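Local coordinates for protein PTS system glucose-specific EIIA component (Mycoplasma capricolum, PDB 2GPR) that accepts a phosphoryl group from phospho-HPr on a histidine and passes it to the EIIB domain during glucose uptake by the phosphotransferase system, at residues A[13-18]-A[143-148]; A[63-68]-A[77-82]; A[73-78]-A[124-129]. All blocks are in the same frame, centred on the assembly; numbering follows the deposited sequence.

Interaction 1: residues A[13-18]-A[143-148]; sequences PCDGTI and EVKQGD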
ATOM      1  N   PRO A  13      -3.548  -0.397  -5.643  1.00 27.00           N
ATOM      2  CA  PRO A  13      -4.730  -0.070  -4.808  1.00 22.22           C
ATOM      3  C   PRO A  13      -5.545   1.166  -5.260  1.00 19.57           C
ATOM      4  O   PRO A  13      -6.688   1.388  -4.858  1.00 15.28           O
ATOM      5  CB  PRO A  13      -4.178   0.219  -3.438  1.00 21.40           C
ATOM      6  CG  PRO A  13      -2.685   0.419  -3.592  1.00 22.66           C
ATOM      7  CD  PRO A  13      -2.285  -0.283  -4.862  1.00 26.23           C
ATOM      8  N   CYS A  14      -4.943   1.992  -6.104  1.00 20.22           N
ATOM      9  CA  CYS A  14      -5.626   3.106  -6.694  1.00 22.40           C
ATOM     10  C   CYS A  14      -5.081   3.394  -8.106  1.00 26.92           C
ATOM     11  O   CYS A  14      -4.157   2.723  -8.634  1.00 26.92           O
ATOM     12  CB  CYS A  14      -5.572   4.349  -5.840  1.00 22.86           C
ATOM     13  SG  CYS A  14      -3.885   4.845  -5.605  1.00 24.29           S
ATOM     14  N   ASP A  15      -5.677   4.357  -8.746  1.00 27.99           N
ATOM     15  CA  ASP A  15      -5.185   4.680 -10.029  1.00 32.06           C
ATOM     16  C   ASP A  15      -4.042   5.649  -9.795  1.00 33.74           C
ATOM     17  O   ASP A  15      -4.006   6.283  -8.756  1.00 35.67           O
ATOM     18  CB  ASP A  15      -6.319   5.248 -10.939  1.00 34.98           C
ATOM     19  CG  ASP A  15      -7.235   4.202 -11.590  1.00 37.61           C
ATOM     20  OD1 ASP A  15      -7.011   2.937 -11.237  1.00 35.82           O
ATOM     21  OD2 ASP A  15      -8.082   4.509 -12.415  1.00 40.22           O
ATOM     22  N   GLY A  16      -3.072   5.726 -10.712  1.00 33.79           N
ATOM     23  CA  GLY A  16      -1.940   6.656 -10.560  1.00 31.96           C
ATOM     24  C   GLY A  16      -0.629   6.107 -11.111  1.00 30.63           C
ATOM     25  O   GLY A  16      -0.614   5.181 -11.922  1.00 30.22           O
ATOM     26  N   THR A  17       0.479   6.684 -10.641  1.00 28.50           N
ATOM     27  CA  THR A  17       1.777   6.268 -11.087  1.00 26.40           C
ATOM     28  C   THR A  17       2.564   5.584 -10.003  1.00 25.83           C
ATOM     29  O   THR A  17       2.769   6.134  -8.931  1.00 26.19           O
ATOM     30  CB  THR A  17       2.584   7.517 -11.442  1.00 27.46           C
ATOM     31  OG1 THR A  17       1.741   8.434 -12.074  1.00 30.36           O
ATOM     32  CG2 THR A  17       3.819   7.190 -12.285  1.00 25.71           C
ATOM     33  N   ILE A  18       3.110   4.438 -10.310  1.00 25.29           N
ATOM     34  CA  ILE A  18       4.007   3.828  -9.387  1.00 24.58           C
ATOM     35  C   ILE A  18       5.307   4.611  -9.535  1.00 25.30           C
ATOM     36  O   ILE A  18       5.703   4.935 -10.649  1.00 26.67           O
ATOM     37  CB  ILE A  18       4.185   2.340  -9.651  1.00 25.10           C
ATOM     38  CG1 ILE A  18       2.817   1.634  -9.513  1.00 29.39           C
ATOM     39  CG2 ILE A  18       5.220   1.731  -8.688  1.00 22.59           C
ATOM     40  CD1 ILE A  18       2.172   1.810  -8.122  1.00 30.50           C
ATOM     41  N   GLU A 143       2.466   4.682 -15.319  1.00 25.00           N
ATOM     42  CA  GLU A 143       1.038   4.907 -15.229  1.00 26.80           C
ATOM     43  C   GLU A 143       0.263   3.562 -15.159  1.00 28.88           C
ATOM     44  O   GLU A 143       0.482   2.642 -15.972  1.00 29.72           O
ATOM     45  CB  GLU A 143       0.610   5.822 -16.390  1.00 29.94           C
ATOM     46  CG  GLU A 143      -0.368   6.958 -16.007  1.00 37.38           C
ATOM     47  CD  GLU A 143       0.209   8.079 -15.145  1.00 40.03           C
ATOM     48  OE1 GLU A 143       1.144   7.923 -14.375  1.00 41.70           O
ATOM     49  OE2 GLU A 143      -0.433   9.232 -15.289  1.00 38.81           O
ATOM     50  N   VAL A 144      -0.597   3.408 -14.114  1.00 28.17           N
ATOM     51  CA  VAL A 144      -1.327   2.161 -13.851  1.00 25.10           C
ATOM     52  C   VAL A 144      -2.777   2.358 -13.507  1.00 24.81           C
ATOM     53  O   VAL A 144      -3.250   3.419 -13.164  1.00 24.67           O
ATOM     54  CB  VAL A 144      -0.720   1.318 -12.692  1.00 24.27           C
ATOM     55  CG1 VAL A 144       0.709   0.875 -12.971  1.00 23.70           C
ATOM     56  CG2 VAL A 144      -0.773   2.078 -11.374  1.00 24.64           C
ATOM     57  N   LYS A 145      -3.466   1.252 -13.546  1.00 27.36           N
ATOM     58  CA  LYS A 145      -4.830   1.201 -13.174  1.00 27.72           C
ATOM     59  C   LYS A 145      -4.966   0.337 -11.965  1.00 27.10           C
ATOM     60  O   LYS A 145      -4.277  -0.701 -11.820  1.00 26.58           O
ATOM     61  CB  LYS A 145      -5.670   0.684 -14.303  1.00 29.89           C
ATOM     62  CG  LYS A 145      -5.638   1.652 -15.462  1.00 33.10           C
ATOM     63  CD  LYS A 145      -6.806   2.625 -15.433  1.00 38.67           C
ATOM     64  CE  LYS A 145      -7.933   2.266 -16.427  1.00 42.49           C
ATOM     65  NZ  LYS A 145      -8.702   3.426 -16.935  1.00 44.72           N
ATOM     66  N   GLN A 146      -5.845   0.772 -11.081  1.00 25.98           N
ATOM     67  CA  GLN A 146      -6.102   0.027  -9.856  1.00 25.33           C
ATOM     68  C   GLN A 146      -6.459  -1.429 -10.178  1.00 26.66           C
ATOM     69  O   GLN A 146      -7.407  -1.681 -10.934  1.00 27.32           O
ATOM     70  CB  GLN A 146      -7.254   0.683  -9.060  1.00 21.12           C
ATOM     71  CG  GLN A 146      -7.633  -0.098  -7.812  1.00 18.66           C
ATOM     72  CD  GLN A 146      -8.721  -1.083  -8.069  1.00 19.95           C
ATOM     73  OE1 GLN A 146      -8.651  -2.285  -7.673  1.00 17.52           O
ATOM     74  NE2 GLN A 146      -9.779  -0.548  -8.690  1.00 23.26           N
ATOM     75  N   GLY A 147      -5.690  -2.389  -9.628  1.00 24.09           N
ATOM     76  CA  GLY A 147      -5.960  -3.805  -9.860  1.00 21.03           C
ATOM     77  C   GLY A 147      -5.036  -4.393 -10.926  1.00 21.29           C
ATOM     78  O   GLY A 147      -5.253  -5.499 -11.438  1.00 22.00           O
ATOM     79  N   ASP A 148      -4.020  -3.622 -11.267  1.00 20.22           N
ATOM     80  CA  ASP A 148      -3.061  -4.007 -12.264  1.00 20.12           C
ATOM     81  C   ASP A 148      -1.956  -4.640 -11.549  1.00 17.92           C
ATOM     82  O   ASP A 148      -1.585  -4.126 -10.506  1.00 16.06           O
ATOM     83  CB  ASP A 148      -2.411  -2.724 -12.879  1.00 20.77           C
ATOM     84  CG  ASP A 148      -3.118  -2.024 -14.001  1.00 21.73           C
ATOM     85  OD1 ASP A 148      -4.286  -2.487 -14.212  1.00 23.90           O
ATOM     86  OD2 ASP A 148      -2.641  -1.105 -14.634  1.00 23.68           O
TER
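G16 and V144 form a short antiparallel bridge that ties the start of strand 16-19 to the connection leading into strand 149-153. The hydrogen-bonded pair is uneven: V144 N reaches G16 O at 2.8 Å, whereas the return bond from G16 N to V144 O is weak at 3.4 Å. At phi 145° the backbone of G16 lies in a region suited to glycine. With V144 CG1 anti to the carbonyl carbon (chi1 -61°), CG2 falls between the backbone N and that carbon, 3.2 Å from G16 O. Both V144 methyls also meet I18 CG1, the two side chains crossing at about a right angle.

T17 and E143 are the next, non-hydrogen-bonded pair and lie on the other face. A bend at chi2 of E143 carries OE1 to the T17 hydroxyl, which donates to it; the modelled length is doubtfully short. OE2 of the same carboxylate makes a salt bridge to K43.

Beyond the bridge, D15 OD1 accepts a hydrogen bond from Q146 N that is almost straight (169°), again at a doubtfully short distance. D15 OD2 lies 3.8 Å from K145 CD, and Q146 CG rests 3.4 Å from P13 O. The chain then makes a type II turn from K145 to D148; a bond from K145 N to D148 OD2 within it is doubtful, since the D148 carboxylate is modelled too close to K145 O.

On the buried side, C14 and I18 pack against strand 36-42, while I18 and V144 both touch V150. The bridge therefore lies between the large antiparallel sheet and the two-stranded sheet that contains strand 149-153.

Interaction 2: residues A[63-68]-A[77-82]; sequences HAFGIQ and LHIGLD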
ATOM      1  N   HIS A  63      -5.357   5.681   8.145  1.00 23.25           N
ATOM      2  CA  HIS A  63      -4.402   6.185   7.163  1.00 21.88           C
ATOM      3  C   HIS A  63      -3.403   5.135   6.688  1.00 19.23           C
ATOM      4  O   HIS A  63      -2.599   5.416   5.787  1.00 17.40           O
ATOM      5  CB  HIS A  63      -3.618   7.375   7.764  1.00 22.00           C
ATOM      6  CG  HIS A  63      -2.781   6.881   8.913  1.00 28.49           C
ATOM      7  ND1 HIS A  63      -3.360   6.298  10.045  1.00 31.44           N
ATOM      8  CD2 HIS A  63      -1.428   6.809   9.069  1.00 30.76           C
ATOM      9  CE1 HIS A  63      -2.365   5.917  10.863  1.00 31.87           C
ATOM     10  NE2 HIS A  63      -1.190   6.228  10.317  1.00 31.56           N
ATOM     11  N   ALA A  64      -3.408   3.968   7.347  1.00 17.01           N
ATOM     12  CA  ALA A  64      -2.454   2.940   7.005  1.00 17.08           C
ATOM     13  C   ALA A  64      -3.052   1.530   7.161  1.00 19.10           C
ATOM     14  O   ALA A  64      -3.772   1.276   8.089  1.00 21.28           O
ATOM     15  CB  ALA A  64      -1.221   3.167   7.837  1.00 15.91           C
ATOM     16  N   PHE A  65      -2.797   0.607   6.223  1.00 17.50           N
ATOM     17  CA  PHE A  65      -3.402  -0.680   6.325  1.00 18.88           C
ATOM     18  C   PHE A  65      -2.373  -1.752   6.208  1.00 21.04           C
ATOM     19  O   PHE A  65      -1.678  -1.766   5.234  1.00 25.76           O
ATOM     20  CB  PHE A  65      -4.440  -0.810   5.196  1.00 21.24           C
ATOM     21  CG  PHE A  65      -5.537   0.206   5.347  1.00 22.88           C
ATOM     22  CD1 PHE A  65      -6.622  -0.069   6.179  1.00 26.25           C
ATOM     23  CD2 PHE A  65      -5.436   1.490   4.813  1.00 23.42           C
ATOM     24  CE1 PHE A  65      -7.631   0.876   6.408  1.00 27.50           C
ATOM     25  CE2 PHE A  65      -6.447   2.441   5.013  1.00 26.96           C
ATOM     26  CZ  PHE A  65      -7.553   2.134   5.805  1.00 28.09           C
ATOM     27  N   GLY A  66      -2.320  -2.657   7.174  1.00 18.90           N
ATOM     28  CA  GLY A  66      -1.380  -3.762   7.192  1.00 17.78           C
ATOM     29  C   GLY A  66      -2.037  -5.107   6.867  1.00 21.09           C
ATOM     30  O   GLY A  66      -3.015  -5.552   7.489  1.00 22.29           O
ATOM     31  N   ILE A  67      -1.492  -5.773   5.853  1.00 22.98           N
ATOM     32  CA  ILE A  67      -2.068  -7.018   5.402  1.00 21.87           C
ATOM     33  C   ILE A  67      -1.044  -8.081   5.489  1.00 24.74           C
ATOM     34  O   ILE A  67       0.111  -7.906   5.103  1.00 26.95           O
ATOM     35  CB  ILE A  67      -2.714  -6.927   3.989  1.00 19.17           C
ATOM     36  CG1 ILE A  67      -3.954  -5.996   3.994  1.00 15.49           C
ATOM     37  CG2 ILE A  67      -3.132  -8.325   3.516  1.00 16.29           C
ATOM     38  CD1 ILE A  67      -4.131  -5.118   2.768  1.00 15.13           C
ATOM     39  N   GLN A  68      -1.450  -9.165   6.060  1.00 26.30           N
ATOM     40  CA  GLN A  68      -0.565 -10.274   6.214  1.00 30.75           C
ATOM     41  C   GLN A  68      -1.156 -11.432   5.435  1.00 33.00           C
ATOM     42  O   GLN A  68      -2.301 -11.797   5.640  1.00 30.49           O
ATOM     43  CB  GLN A  68      -0.303 -10.538   7.742  1.00 34.04           C
ATOM     44  CG  GLN A  68       0.432 -11.835   8.166  1.00 36.38           C
ATOM     45  CD  GLN A  68      -0.022 -12.323   9.554  1.00 39.15           C
ATOM     46  OE1 GLN A  68      -1.031 -13.072   9.692  1.00 40.84           O
ATOM     47  NE2 GLN A  68       0.672 -11.847  10.600  1.00 37.71           N
ATOM     48  N   LEU A  77       0.403  -0.629   3.304  1.00 20.43           N
ATOM     49  CA  LEU A  77      -0.155   0.430   2.477  1.00 18.41           C
ATOM     50  C   LEU A  77      -0.313   1.629   3.424  1.00 19.18           C
ATOM     51  O   LEU A  77      -0.944   1.525   4.472  1.00 22.29           O
ATOM     52  CB  LEU A  77      -1.565   0.046   1.949  1.00 18.77           C
ATOM     53  CG  LEU A  77      -2.156   0.848   0.781  1.00 15.32           C
ATOM     54  CD1 LEU A  77      -3.622   1.153   1.029  1.00 14.91           C
ATOM     55  CD2 LEU A  77      -1.355   2.064   0.287  1.00 11.15           C
ATOM     56  N   HIS A  78       0.282   2.750   3.069  1.00 16.85           N
ATOM     57  CA  HIS A  78       0.272   3.898   3.880  1.00 18.14           C
ATOM     58  C   HIS A  78      -0.071   5.088   3.064  1.00 21.11           C
ATOM     59  O   HIS A  78       0.738   5.485   2.250  1.00 23.78           O
ATOM     60  CB  HIS A  78       1.661   4.023   4.423  1.00 21.41           C
ATOM     61  CG  HIS A  78       1.820   5.164   5.360  1.00 24.48           C
ATOM     62  ND1 HIS A  78       1.721   6.474   4.903  1.00 24.72           N
ATOM     63  CD2 HIS A  78       2.150   5.181   6.688  1.00 22.43           C
ATOM     64  CE1 HIS A  78       1.990   7.246   5.940  1.00 23.50           C
ATOM     65  NE2 HIS A  78       2.228   6.510   7.030  1.00 22.05           N
ATOM     66  N   ILE A  79      -1.315   5.598   3.208  1.00 21.34           N
ATOM     67  CA  ILE A  79      -1.738   6.694   2.405  1.00 21.82           C
ATOM     68  C   ILE A  79      -1.036   7.963   2.763  1.00 24.32           C
ATOM     69  O   ILE A  79      -1.084   8.382   3.910  1.00 26.54           O
ATOM     70  CB  ILE A  79      -3.232   6.901   2.363  1.00 22.46           C
ATOM     71  CG1 ILE A  79      -3.889   5.651   1.806  1.00 25.76           C
ATOM     72  CG2 ILE A  79      -3.549   8.122   1.457  1.00 16.91           C
ATOM     73  CD1 ILE A  79      -4.088   4.581   2.846  1.00 29.11           C
ATOM     74  N   GLY A  80      -0.412   8.603   1.744  1.00 25.50           N
ATOM     75  CA  GLY A  80       0.310   9.869   1.898  1.00 23.58           C
ATOM     76  C   GLY A  80       1.408   9.824   2.966  1.00 23.42           C
ATOM     77  O   GLY A  80       1.975   8.798   3.288  1.00 26.67           O
ATOM     78  N   LEU A  81       1.689  10.974   3.502  1.00 21.99           N
ATOM     79  CA  LEU A  81       2.684  11.190   4.504  1.00 23.88           C
ATOM     80  C   LEU A  81       2.024  12.014   5.659  1.00 29.45           C
ATOM     81  O   LEU A  81       1.134  12.839   5.424  1.00 29.65           O
ATOM     82  CB  LEU A  81       3.877  11.947   3.855  1.00 21.60           C
ATOM     83  CG  LEU A  81       5.010  11.073   3.298  1.00 20.22           C
ATOM     84  CD1 LEU A  81       4.524   9.765   2.703  1.00 19.89           C
ATOM     85  CD2 LEU A  81       5.781  11.822   2.235  1.00 18.40           C
ATOM     86  N   ASP A  82       2.426  11.740   6.921  1.00 32.18           N
ATOM     87  CA  ASP A  82       1.940  12.398   8.163  1.00 33.48           C
ATOM     88  C   ASP A  82       0.482  12.254   8.494  1.00 33.68           C
ATOM     89  O   ASP A  82       0.048  12.728   9.527  1.00 34.80           O
ATOM     90  CB  ASP A  82       2.458  13.821   8.487  1.00 34.53           C
ATOM     91  CG  ASP A  82       3.738  13.829   9.260  1.00 37.92           C
ATOM     92  OD1 ASP A  82       4.350  12.800   9.565  1.00 38.84           O
ATOM     93  OD2 ASP A  82       4.173  15.055   9.501  1.00 38.83           O
TER
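F65 and L77 supply the tightly packed part of this hairpin contact. They are a hydrogen-bonded antiparallel pair: F65 N reaches L77 O at 2.7 Å, and L77 N returns to F65 O at 3.1 Å. Two residues on, past the non-hydrogen-bonded pair A64-H78, I79 N binds H63 O at 2.9 Å, extending the ladder just past the end of strand 74-78. The side chains of F65 and L77 share one face. The tip of I79, CD1, comes in the plane of the F65 ring at its edge, 3.9 Å from CE2, and is also close to H63 O. Strand 106-110 packs on this face, L107 touching both F65 and L77.

The other face is looser and carries A64 and the two histidines, of which H78 remains partly exposed. A chi1 of 65° sets H63 CG between its own backbone N and carbonyl carbon, and from there the ring presents CD2 to H78 NE2 at 4.2 Å, the nearest approach of the two side chains. The rings meet as an offset edge-to-face pair, the edge of H63 toward the face of H78, with planes at 82° and centroids 5.7 Å apart. The two NE2 atoms are 4.8 Å apart and not in contact. A64 CB sits over a face of the H63 ring and against H78 CD2. A weak bond from H78 ND1 to G80 O steadies the second ring, which F29 meets edge-to-face.

The pair is consistent with the EIIA active site: by similarity H78 is the phosphohistidine, H63 is important for phospho-donor activity, and both would bind the zinc ion shared with glycerol kinase.

Interaction 3: residues A[73-78]-A[124-129]; sequences VEILLH and SPIIFT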
ATOM      1  N   VAL A  73       4.460 -12.986   4.999  1.00 36.72           N
ATOM      2  CA  VAL A  73       4.957 -11.700   4.516  1.00 34.83           C
ATOM      3  C   VAL A  73       3.923 -10.551   4.750  1.00 30.82           C
ATOM      4  O   VAL A  73       2.729 -10.625   4.455  1.00 29.73           O
ATOM      5  CB  VAL A  73       5.295 -11.762   3.021  1.00 37.88           C
ATOM      6  CG1 VAL A  73       5.352 -13.197   2.523  1.00 38.11           C
ATOM      7  CG2 VAL A  73       4.320 -10.939   2.172  1.00 37.03           C
ATOM      8  N   GLU A  74       4.355  -9.477   5.321  1.00 30.37           N
ATOM      9  CA  GLU A  74       3.419  -8.395   5.538  1.00 30.46           C
ATOM     10  C   GLU A  74       3.728  -7.235   4.663  1.00 29.44           C
ATOM     11  O   GLU A  74       4.858  -6.769   4.627  1.00 31.23           O
ATOM     12  CB  GLU A  74       3.390  -7.816   6.966  1.00 28.84           C
ATOM     13  CG  GLU A  74       2.362  -8.498   7.876  1.00 29.32           C
ATOM     14  CD  GLU A  74       2.833  -8.478   9.304  1.00 31.18           C
ATOM     15  OE1 GLU A  74       3.748  -9.376   9.548  1.00 34.11           O
ATOM     16  OE2 GLU A  74       2.498  -7.658  10.107  1.00 30.98           O
ATOM     17  N   ILE A  75       2.707  -6.705   4.054  1.00 24.60           N
ATOM     18  CA  ILE A  75       2.890  -5.556   3.285  1.00 22.39           C
ATOM     19  C   ILE A  75       2.076  -4.397   3.843  1.00 21.62           C
ATOM     20  O   ILE A  75       0.897  -4.523   4.204  1.00 20.54           O
ATOM     21  CB  ILE A  75       2.540  -5.926   1.881  1.00 25.71           C
ATOM     22  CG1 ILE A  75       2.455  -4.722   1.001  1.00 27.97           C
ATOM     23  CG2 ILE A  75       1.224  -6.658   1.834  1.00 26.81           C
ATOM     24  CD1 ILE A  75       1.211  -4.807   0.132  1.00 29.09           C
ATOM     25  N   LEU A  76       2.706  -3.251   3.952  1.00 22.47           N
ATOM     26  CA  LEU A  76       2.032  -2.063   4.428  1.00 22.09           C
ATOM     27  C   LEU A  76       1.674  -1.027   3.323  1.00 23.26           C
ATOM     28  O   LEU A  76       2.507  -0.612   2.507  1.00 27.47           O
ATOM     29  CB  LEU A  76       2.828  -1.454   5.605  1.00 21.49           C
ATOM     30  CG  LEU A  76       2.282  -0.167   6.193  1.00 21.10           C
ATOM     31  CD1 LEU A  76       1.436  -0.474   7.413  1.00 21.54           C
ATOM     32  CD2 LEU A  76       3.466   0.674   6.648  1.00 20.59           C
ATOM     33  N   LEU A  77       0.403  -0.629   3.304  1.00 20.43           N
ATOM     34  CA  LEU A  77      -0.155   0.430   2.477  1.00 18.41           C
ATOM     35  C   LEU A  77      -0.313   1.629   3.424  1.00 19.18           C
ATOM     36  O   LEU A  77      -0.944   1.525   4.472  1.00 22.29           O
ATOM     37  CB  LEU A  77      -1.565   0.046   1.949  1.00 18.77           C
ATOM     38  CG  LEU A  77      -2.156   0.848   0.781  1.00 15.32           C
ATOM     39  CD1 LEU A  77      -3.622   1.153   1.029  1.00 14.91           C
ATOM     40  CD2 LEU A  77      -1.355   2.064   0.287  1.00 11.15           C
ATOM     41  N   HIS A  78       0.282   2.750   3.069  1.00 16.85           N
ATOM     42  CA  HIS A  78       0.272   3.898   3.880  1.00 18.14           C
ATOM     43  C   HIS A  78      -0.071   5.088   3.064  1.00 21.11           C
ATOM     44  O   HIS A  78       0.738   5.485   2.250  1.00 23.78           O
ATOM     45  CB  HIS A  78       1.661   4.023   4.423  1.00 21.41           C
ATOM     46  CG  HIS A  78       1.820   5.164   5.360  1.00 24.48           C
ATOM     47  ND1 HIS A  78       1.721   6.474   4.903  1.00 24.72           N
ATOM     48  CD2 HIS A  78       2.150   5.181   6.688  1.00 22.43           C
ATOM     49  CE1 HIS A  78       1.990   7.246   5.940  1.00 23.50           C
ATOM     50  NE2 HIS A  78       2.228   6.510   7.030  1.00 22.05           N
ATOM     51  N   SER A 124       1.626   7.635  -1.689  1.00 22.90           N
ATOM     52  CA  SER A 124       1.382   6.542  -0.763  1.00 23.97           C
ATOM     53  C   SER A 124       2.319   5.362  -0.877  1.00 23.00           C
ATOM     54  O   SER A 124       2.327   4.689  -1.883  1.00 22.71           O
ATOM     55  CB  SER A 124      -0.053   6.086  -0.872  1.00 26.51           C
ATOM     56  OG  SER A 124      -0.940   7.180  -0.588  1.00 28.33           O
ATOM     57  N   PRO A 125       3.025   5.048   0.216  1.00 20.51           N
ATOM     58  CA  PRO A 125       3.966   3.963   0.175  1.00 19.87           C
ATOM     59  C   PRO A 125       3.403   2.562   0.371  1.00 21.29           C
ATOM     60  O   PRO A 125       2.485   2.313   1.167  1.00 21.12           O
ATOM     61  CB  PRO A 125       5.049   4.296   1.178  1.00 20.72           C
ATOM     62  CG  PRO A 125       4.803   5.716   1.660  1.00 19.64           C
ATOM     63  CD  PRO A 125       3.454   6.137   1.132  1.00 18.52           C
ATOM     64  N   ILE A 126       4.000   1.625  -0.368  1.00 22.87           N
ATOM     65  CA  ILE A 126       3.682   0.198  -0.322  1.00 27.00           C
ATOM     66  C   ILE A 126       4.939  -0.549   0.113  1.00 27.65           C
ATOM     67  O   ILE A 126       5.865  -0.774  -0.690  1.00 29.08           O
ATOM     68  CB  ILE A 126       3.260  -0.355  -1.710  1.00 31.20           C
ATOM     69  CG1 ILE A 126       2.248   0.532  -2.421  1.00 30.05           C
ATOM     70  CG2 ILE A 126       2.706  -1.770  -1.579  1.00 33.00           C
ATOM     71  CD1 ILE A 126       1.012   0.799  -1.578  1.00 29.67           C
ATOM     72  N   ILE A 127       5.037  -0.919   1.366  1.00 27.22           N
ATOM     73  CA  ILE A 127       6.263  -1.581   1.742  1.00 26.75           C
ATOM     74  C   ILE A 127       6.041  -2.919   2.301  1.00 22.62           C
ATOM     75  O   ILE A 127       5.062  -3.176   2.948  1.00 23.96           O
ATOM     76  CB  ILE A 127       7.057  -0.771   2.752  1.00 32.82           C
ATOM     77  CG1 ILE A 127       6.127  -0.191   3.793  1.00 34.88           C
ATOM     78  CG2 ILE A 127       7.863   0.370   2.120  1.00 34.35           C
ATOM     79  CD1 ILE A 127       6.853  -0.083   5.133  1.00 34.81           C
ATOM     80  N   PHE A 128       6.974  -3.776   2.052  1.00 23.01           N
ATOM     81  CA  PHE A 128       6.922  -5.080   2.633  1.00 24.30           C
ATOM     82  C   PHE A 128       7.666  -4.988   3.946  1.00 28.32           C
ATOM     83  O   PHE A 128       8.935  -4.775   3.989  1.00 27.73           O
ATOM     84  CB  PHE A 128       7.523  -6.174   1.747  1.00 24.45           C
ATOM     85  CG  PHE A 128       6.945  -6.172   0.371  1.00 22.95           C
ATOM     86  CD1 PHE A 128       7.293  -5.164  -0.525  1.00 22.03           C
ATOM     87  CD2 PHE A 128       6.028  -7.144  -0.023  1.00 22.22           C
ATOM     88  CE1 PHE A 128       6.702  -5.109  -1.786  1.00 24.49           C
ATOM     89  CE2 PHE A 128       5.498  -7.149  -1.312  1.00 22.41           C
ATOM     90  CZ  PHE A 128       5.808  -6.104  -2.181  1.00 22.80           C
ATOM     91  N   THR A 129       6.838  -5.021   5.014  1.00 28.78           N
ATOM     92  CA  THR A 129       7.337  -4.951   6.347  1.00 27.97           C
ATOM     93  C   THR A 129       7.907  -6.302   6.782  1.00 29.40           C
ATOM     94  O   THR A 129       8.629  -6.426   7.750  1.00 28.18           O
ATOM     95  CB  THR A 129       6.294  -4.356   7.301  1.00 25.98           C
ATOM     96  OG1 THR A 129       6.725  -3.026   7.670  1.00 27.38           O
ATOM     97  CG2 THR A 129       6.081  -5.271   8.541  1.00 22.82           C
TER
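E74 opens the pairing of strands 74-78 and 124-128, whose axes approach to 4.4 Å and run antiparallel at 166°. Its carbonyl O receives a weak, bent bond from T129 N and a CA-H...O contact from F128, while its CB meets the T129 methyl.

I75 follows as a non-hydrogen-bonded partner of F128. Its CG1 lies anti to the backbone N (chi1 170°), a setting that places this carbon over one face of the F128 ring. CD1 of I75 continues to I126 CG2, 3.8 Å away, where the two side chains lie side by side.

L76 forms the hydrogen-bonded pair with I127. L76 N reaches I127 O at 2.6 Å, nearly straight (166°), and I127 N returns to L76 O at 2.8 Å. Their side chains run together on the opposite face from I75, touching through L76 CD2 and I127 CD1 at 3.8 Å.

L77 returns to the face of I75 and F128. Its CD2 is pressed to within 3.3 Å of I126 CD1, a tight fit, with the two side chains alongside each other and pointing the same way.

At H78 the backbone N binds P125 O at 2.9 Å. The H78 carbonyl has no such return, because P125 N carries no hydrogen; P125 CD lies 3.0 Å from H78 O instead. S124 OG turns to G80 N and I122 O.

The result is an antiparallel ladder in the middle of the large EIIA sheet, doubly bonded at the L76-I127 pair, one face apolar and inward, ending at the C-terminal end of strand 74-78, where H78 is the phosphohistidine by similarity.

In the fold
Interactions 2 and 3 share L77 and H78 on strand 74-78, which lies between strands 64-68 and 124-130 in one antiparallel sheet; their centres are 7 Å apart. They are also joined directly, since I75 N donates a backbone hydrogen bond to I67 O at 3.0 Å. Interaction 1 lies farther off, with centres about 16 Å from interaction 2 and 15 Å from interaction 3. It touches the latter through P13 CG and I126 CD1 at 4.2 Å. Along the chain it closes a loop enclosing both others. H78 is by similarity the active-site histidine: the H63 side chain lies beside it, about 4 Å away, whereas interaction 1 stays outside the site, the P13 side chain being about 10 Å from that of H78.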